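Local atomic coordinates of protein CyaY (Psychromonas ingrahamii, PDB entry 4HS5), a protein that is probably involved in iron-sulfur cluster assembly, where it may act as a regulator, and is a member of the iron-binding frataxin family. Residues A[57-69]-A[83-96]. Sequence-based numbering, arbitrary orientation.
Sequences QVWLATLENGHHY and DEFLTFLSAAIFKQ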
loop_
_atom_site.group_PDB
_atom_site.type_symbol
_atom_site.label_atom_id
_atom_site.label_comp_id
_atom_site.label_asym_id
_atom_site.label_seq_id
_atom_site.Cartn_x
_atom_site.Cartn_y
_atom_site.Cartn_z
ATOM N N GLN A 57 10.167 -0.509 -7.174
ATOM C CA GLN A 57 9.624 -0.839 -5.868
ATOM C C GLN A 57 8.448 0.034 -5.496
ATOM O O GLN A 57 8.336 1.171 -5.941
ATOM C CB GLN A 57 10.685 -0.708 -4.774
ATOM C CG GLN A 57 11.774 -1.763 -4.833
ATOM C CD GLN A 57 12.706 -1.687 -3.647
ATOM O OE1 GLN A 57 12.980 -0.602 -3.122
ATOM N NE2 GLN A 57 13.191 -2.841 -3.207
ATOM N N VAL A 58 7.565 -0.516 -4.670
ATOM C CA VAL A 58 6.549 0.287 -4.003
ATOM C C VAL A 58 7.012 0.403 -2.555
ATOM O O VAL A 58 7.569 -0.549 -1.991
ATOM C CB VAL A 58 5.158 -0.375 -4.094
ATOM C CG1 VAL A 58 4.178 0.251 -3.121
ATOM C CG2 VAL A 58 4.607 -0.300 -5.541
ATOM N N TRP A 59 6.832 1.584 -1.960
ATOM C CA TRP A 59 7.214 1.817 -0.568
ATOM C C TRP A 59 5.990 2.105 0.292
ATOM O O TRP A 59 4.977 2.617 -0.195
ATOM C CB TRP A 59 8.214 2.969 -0.444
ATOM C CG TRP A 59 9.567 2.696 -1.045
ATOM C CD1 TRP A 59 9.935 1.621 -1.802
ATOM C CD2 TRP A 59 10.734 3.522 -0.936
ATOM N NE1 TRP A 59 11.256 1.722 -2.170
ATOM C CE2 TRP A 59 11.768 2.883 -1.653
ATOM C CE3 TRP A 59 11.005 4.738 -0.302
ATOM C CZ2 TRP A 59 13.055 3.421 -1.754
ATOM C CZ3 TRP A 59 12.282 5.272 -0.406
ATOM C CH2 TRP A 59 13.289 4.613 -1.127
ATOM N N LEU A 60 6.076 1.730 1.568
ATOM C CA LEU A 60 5.038 2.040 2.549
ATOM C C LEU A 60 5.681 2.571 3.814
ATOM O O LEU A 60 6.577 1.937 4.368
ATOM C CB LEU A 60 4.243 0.785 2.900
ATOM C CG LEU A 60 3.329 0.902 4.126
ATOM C CD1 LEU A 60 2.185 1.842 3.845
ATOM C CD2 LEU A 60 2.801 -0.468 4.532
ATOM N N ALA A 61 5.214 3.733 4.257
ATOM C CA ALA A 61 5.611 4.310 5.528
ATOM C C ALA A 61 4.478 4.120 6.519
ATOM O O ALA A 61 3.369 4.600 6.301
ATOM C CB ALA A 61 5.908 5.771 5.354
ATOM N N THR A 62 4.769 3.395 7.594
ATOM C CA THR A 62 3.880 3.313 8.740
ATOM C C THR A 62 4.307 4.395 9.724
ATOM O O THR A 62 5.195 5.186 9.424
ATOM C CB THR A 62 3.930 1.937 9.428
ATOM O OG1 THR A 62 5.241 1.703 9.953
ATOM C CG2 THR A 62 3.569 0.833 8.442
ATOM N N LEU A 63 3.688 4.424 10.895
ATOM C CA LEU A 63 4.087 5.367 11.932
ATOM C C LEU A 63 5.520 5.128 12.383
ATOM O O LEU A 63 6.208 6.061 12.806
ATOM C CB LEU A 63 3.149 5.264 13.130
ATOM C CG LEU A 63 1.817 5.961 12.896
ATOM C CD1 LEU A 63 0.858 5.705 14.034
ATOM C CD2 LEU A 63 2.069 7.442 12.726
ATOM N N GLU A 64 5.962 3.880 12.283
ATOM C CA GLU A 64 7.247 3.468 12.838
ATOM C C GLU A 64 8.353 3.421 11.793
ATOM O O GLU A 64 9.451 3.938 12.010
ATOM C CB GLU A 64 7.116 2.079 13.468
ATOM C CG GLU A 64 5.860 1.884 14.314
ATOM C CD GLU A 64 6.023 2.354 15.750
ATOM O OE1 GLU A 64 7.099 2.889 16.095
ATOM O OE2 GLU A 64 5.074 2.174 16.538
ATOM N N ASN A 65 8.060 2.799 10.656
ATOM C CA ASN A 65 9.115 2.414 9.734
ATOM C C ASN A 65 8.755 2.580 8.270
ATOM O O ASN A 65 7.582 2.670 7.900
ATOM C CB ASN A 65 9.509 0.956 9.972
ATOM C CG ASN A 65 10.204 0.749 11.296
ATOM O OD1 ASN A 65 9.704 0.042 12.168
ATOM N ND2 ASN A 65 11.367 1.360 11.451
ATOM N N GLY A 66 9.788 2.600 7.443
ATOM C CA GLY A 66 9.618 2.526 6.006
ATOM C C GLY A 66 9.781 1.082 5.579
ATOM O O GLY A 66 10.569 0.327 6.160
ATOM N N HIS A 67 9.030 0.697 4.557
ATOM C CA HIS A 67 9.062 -0.663 4.036
ATOM C C HIS A 67 9.159 -0.615 2.522
ATOM O O HIS A 67 8.476 0.179 1.889
ATOM C CB HIS A 67 7.781 -1.399 4.438
ATOM C CG HIS A 67 7.630 -1.575 5.911
ATOM N ND1 HIS A 67 8.182 -2.641 6.588
ATOM C CD2 HIS A 67 7.017 -0.810 6.844
ATOM C CE1 HIS A 67 7.901 -2.530 7.875
ATOM N NE2 HIS A 67 7.202 -1.426 8.057
ATOM N N HIS A 68 10.016 -1.457 1.944
ATOM C CA HIS A 68 10.253 -1.435 0.505
ATOM C C HIS A 68 9.897 -2.790 -0.091
ATOM O O HIS A 68 10.328 -3.823 0.411
ATOM C CB HIS A 68 11.721 -1.116 0.201
ATOM C CG HIS A 68 12.159 0.230 0.681
ATOM N ND1 HIS A 68 13.458 0.674 0.573
ATOM C CD2 HIS A 68 11.465 1.235 1.272
ATOM C CE1 HIS A 68 13.548 1.891 1.078
ATOM N NE2 HIS A 68 12.354 2.253 1.510
ATOM N N TYR A 69 9.114 -2.782 -1.163
ATOM C CA TYR A 69 8.585 -4.034 -1.701
ATOM C C TYR A 69 8.969 -4.244 -3.147
ATOM O O TYR A 69 8.920 -3.310 -3.946
ATOM C CB TYR A 69 7.057 -4.047 -1.597
ATOM C CG TYR A 69 6.534 -3.871 -0.202
ATOM C CD1 TYR A 69 6.125 -4.963 0.554
ATOM C CD2 TYR A 69 6.440 -2.602 0.360
ATOM C CE1 TYR A 69 5.653 -4.796 1.839
ATOM C CE2 TYR A 69 5.961 -2.419 1.629
ATOM C CZ TYR A 69 5.561 -3.509 2.365
ATOM O OH TYR A 69 5.105 -3.316 3.638
ATOM N N ASP A 83 7.526 -9.945 4.249
ATOM C CA ASP A 83 6.084 -9.816 4.431
ATOM C C ASP A 83 5.419 -9.339 3.145
ATOM O O ASP A 83 5.990 -8.554 2.382
ATOM C CB ASP A 83 5.750 -8.852 5.566
ATOM C CG ASP A 83 6.023 -9.445 6.937
ATOM O OD1 ASP A 83 6.223 -10.680 7.028
ATOM O OD2 ASP A 83 6.028 -8.671 7.921
ATOM N N GLU A 84 4.207 -9.824 2.911
ATOM C CA GLU A 84 3.492 -9.440 1.719
ATOM C C GLU A 84 2.746 -8.124 1.977
ATOM O O GLU A 84 2.188 -7.910 3.054
ATOM C CB GLU A 84 2.555 -10.579 1.305
ATOM C CG GLU A 84 1.845 -10.358 -0.003
ATOM C CD GLU A 84 0.560 -9.621 0.178
ATOM O OE1 GLU A 84 -0.037 -9.727 1.267
ATOM O OE2 GLU A 84 0.143 -8.932 -0.765
ATOM N N PHE A 85 2.774 -7.246 0.984
ATOM C CA PHE A 85 2.285 -5.879 1.120
ATOM C C PHE A 85 0.839 -5.763 1.598
ATOM O O PHE A 85 0.545 -5.008 2.527
ATOM C CB PHE A 85 2.436 -5.164 -0.229
ATOM C CG PHE A 85 1.978 -3.732 -0.220
ATOM C CD1 PHE A 85 2.871 -2.708 0.036
ATOM C CD2 PHE A 85 0.661 -3.411 -0.505
ATOM C CE1 PHE A 85 2.448 -1.378 0.034
ATOM C CE2 PHE A 85 0.232 -2.092 -0.496
ATOM C CZ PHE A 85 1.126 -1.077 -0.222
ATOM N N LEU A 86 -0.074 -6.458 0.933
ATOM C CA LEU A 86 -1.486 -6.248 1.226
ATOM C C LEU A 86 -1.879 -6.789 2.597
ATOM O O LEU A 86 -2.682 -6.176 3.310
ATOM C CB LEU A 86 -2.357 -6.839 0.120
ATOM C CG LEU A 86 -2.186 -6.116 -1.217
ATOM C CD1 LEU A 86 -2.962 -6.866 -2.270
ATOM C CD2 LEU A 86 -2.667 -4.669 -1.097
ATOM N N THR A 87 -1.278 -7.921 2.962
ATOM C CA THR A 87 -1.411 -8.503 4.295
ATOM C C THR A 87 -0.892 -7.514 5.338
ATOM O O THR A 87 -1.540 -7.240 6.353
ATOM C CB THR A 87 -0.614 -9.825 4.390
ATOM O OG1 THR A 87 -1.142 -10.759 3.438
ATOM C CG2 THR A 87 -0.731 -10.419 5.778
ATOM N N PHE A 88 0.276 -6.951 5.058
ATOM C CA PHE A 88 0.892 -6.029 5.992
ATOM C C PHE A 88 0.093 -4.728 6.104
ATOM O O PHE A 88 -0.029 -4.145 7.183
ATOM C CB PHE A 88 2.329 -5.752 5.553
ATOM C CG PHE A 88 3.110 -4.939 6.544
ATOM C CD1 PHE A 88 3.695 -5.537 7.646
ATOM C CD2 PHE A 88 3.250 -3.577 6.367
ATOM C CE1 PHE A 88 4.414 -4.782 8.558
ATOM C CE2 PHE A 88 3.963 -2.813 7.271
ATOM C CZ PHE A 88 4.551 -3.425 8.366
ATOM N N LEU A 89 -0.456 -4.270 4.982
ATOM C CA LEU A 89 -1.225 -3.039 4.945
ATOM C C LEU A 89 -2.490 -3.172 5.780
ATOM O O LEU A 89 -2.818 -2.278 6.563
ATOM C CB LEU A 89 -1.568 -2.674 3.490
ATOM C CG LEU A 89 -2.296 -1.351 3.326
ATOM C CD1 LEU A 89 -1.436 -0.243 3.893
ATOM C CD2 LEU A 89 -2.598 -1.088 1.859
ATOM N N SER A 90 -3.183 -4.301 5.654
ATOM C CA SER A 90 -4.345 -4.566 6.506
ATOM C C SER A 90 -3.977 -4.528 7.982
ATOM O O SER A 90 -4.709 -3.951 8.789
ATOM C CB SER A 90 -4.930 -5.941 6.200
ATOM O OG SER A 90 -5.489 -5.973 4.905
ATOM N N ALA A 91 -2.851 -5.143 8.331
ATOM C CA ALA A 91 -2.411 -5.198 9.729
ATOM C C ALA A 91 -2.089 -3.792 10.211
ATOM O O ALA A 91 -2.439 -3.424 11.333
ATOM C CB ALA A 91 -1.213 -6.108 9.879
ATOM N N ALA A 92 -1.437 -3.001 9.363
ATOM C CA ALA A 92 -1.092 -1.630 9.741
ATOM C C ALA A 92 -2.324 -0.763 9.962
ATOM O O ALA A 92 -2.387 -0.003 10.930
ATOM C CB ALA A 92 -0.171 -0.998 8.701
ATOM N N ILE A 93 -3.298 -0.867 9.062
ATOM C CA ILE A 93 -4.546 -0.130 9.188
ATOM C C ILE A 93 -5.226 -0.508 10.509
ATOM O O ILE A 93 -5.750 0.352 11.219
ATOM C CB ILE A 93 -5.487 -0.385 7.981
ATOM C CG1 ILE A 93 -4.911 0.250 6.704
ATOM C CG2 ILE A 93 -6.895 0.137 8.254
ATOM C CD1 ILE A 93 -5.779 0.076 5.464
ATOM N N PHE A 94 -5.183 -1.791 10.859
ATOM C CA PHE A 94 -5.786 -2.217 12.116
ATOM C C PHE A 94 -4.956 -1.771 13.318
ATOM O O PHE A 94 -5.503 -1.386 14.354
ATOM C CB PHE A 94 -5.986 -3.734 12.164
ATOM C CG PHE A 94 -6.707 -4.190 13.398
ATOM C CD1 PHE A 94 -8.079 -4.055 13.490
ATOM C CD2 PHE A 94 -6.009 -4.711 14.474
ATOM C CE1 PHE A 94 -8.762 -4.454 14.637
ATOM C CE2 PHE A 94 -6.673 -5.103 15.628
ATOM C CZ PHE A 94 -8.052 -4.973 15.708
ATOM N N LYS A 95 -3.637 -1.851 13.196
ATOM C CA LYS A 95 -2.741 -1.573 14.313
ATOM C C LYS A 95 -2.669 -0.085 14.633
ATOM O O LYS A 95 -2.435 0.289 15.784
ATOM C CB LYS A 95 -1.360 -2.174 14.036
ATOM C CG LYS A 95 -0.161 -1.468 14.638
ATOM C CD LYS A 95 1.123 -2.077 14.060
ATOM C CE LYS A 95 1.135 -2.018 12.525
ATOM N NZ LYS A 95 1.820 -0.805 11.981
ATOM N N GLN A 96 -2.913 0.764 13.637
ATOM C CA GLN A 96 -2.911 2.213 13.848
ATOM C C GLN A 96 -4.284 2.773 14.165
ATOM O O GLN A 96 -4.390 3.844 14.771
ATOM C CB GLN A 96 -2.390 2.944 12.612
ATOM C CG GLN A 96 -0.915 2.789 12.386
ATOM C CD GLN A 96 -0.387 3.741 11.335
ATOM O OE1 GLN A 96 -1.062 4.697 10.933
ATOM N NE2 GLN A 96 0.838 3.491 10.894
#
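V58 meets the helix 85-96 through one methyl, CG1, which lies 3.9 Å from F85 CE1, the two side chains crossing at about a right angle. Two residues on, L60 divides its branches: CB approaches the same F85 atom, CD1 reaches L89 CD1, and CD2 sits in plane at the edge of the F88 ring, 3.6 Å from F88 CD2. T62 sends CG2 to F88 CE2 and A92 CB. T62 OG1, lying between its own backbone N and carbonyl carbon, accepts from the backbone N of E64 and, at 3.1 Å, from N65 N, an ST motif that ties the turn between the strands. L63 lays CG and CD1 beside the end of Q96. H67 offers a ring face to the edge of F88, with planes at 56° and F88 CZ 3.3 Å from H67 NE2; the bond from H67 ND1 to D78 would help fix the imidazole's rotation. Y69 receives the edge of F85 over its face, a T-shaped pair with planes at 81° and centroids 4.9 Å apart, while F85 CB adds a CH-pi contact and Y69 OH stands 3.3 Å from F88 CD2. A leucine in place of Y69 would probably leave the edge of F85 without its aromatic face and open a gap beside F88. This hairpin belongs to the antiparallel sheet of the frataxin alpha-beta sandwich: strand 57-61 runs 17° from parallel to the helix, strand 66-69 nearly antiparallel, and helix 3-24 packs alongside through L13 against V58 and I17 against F85.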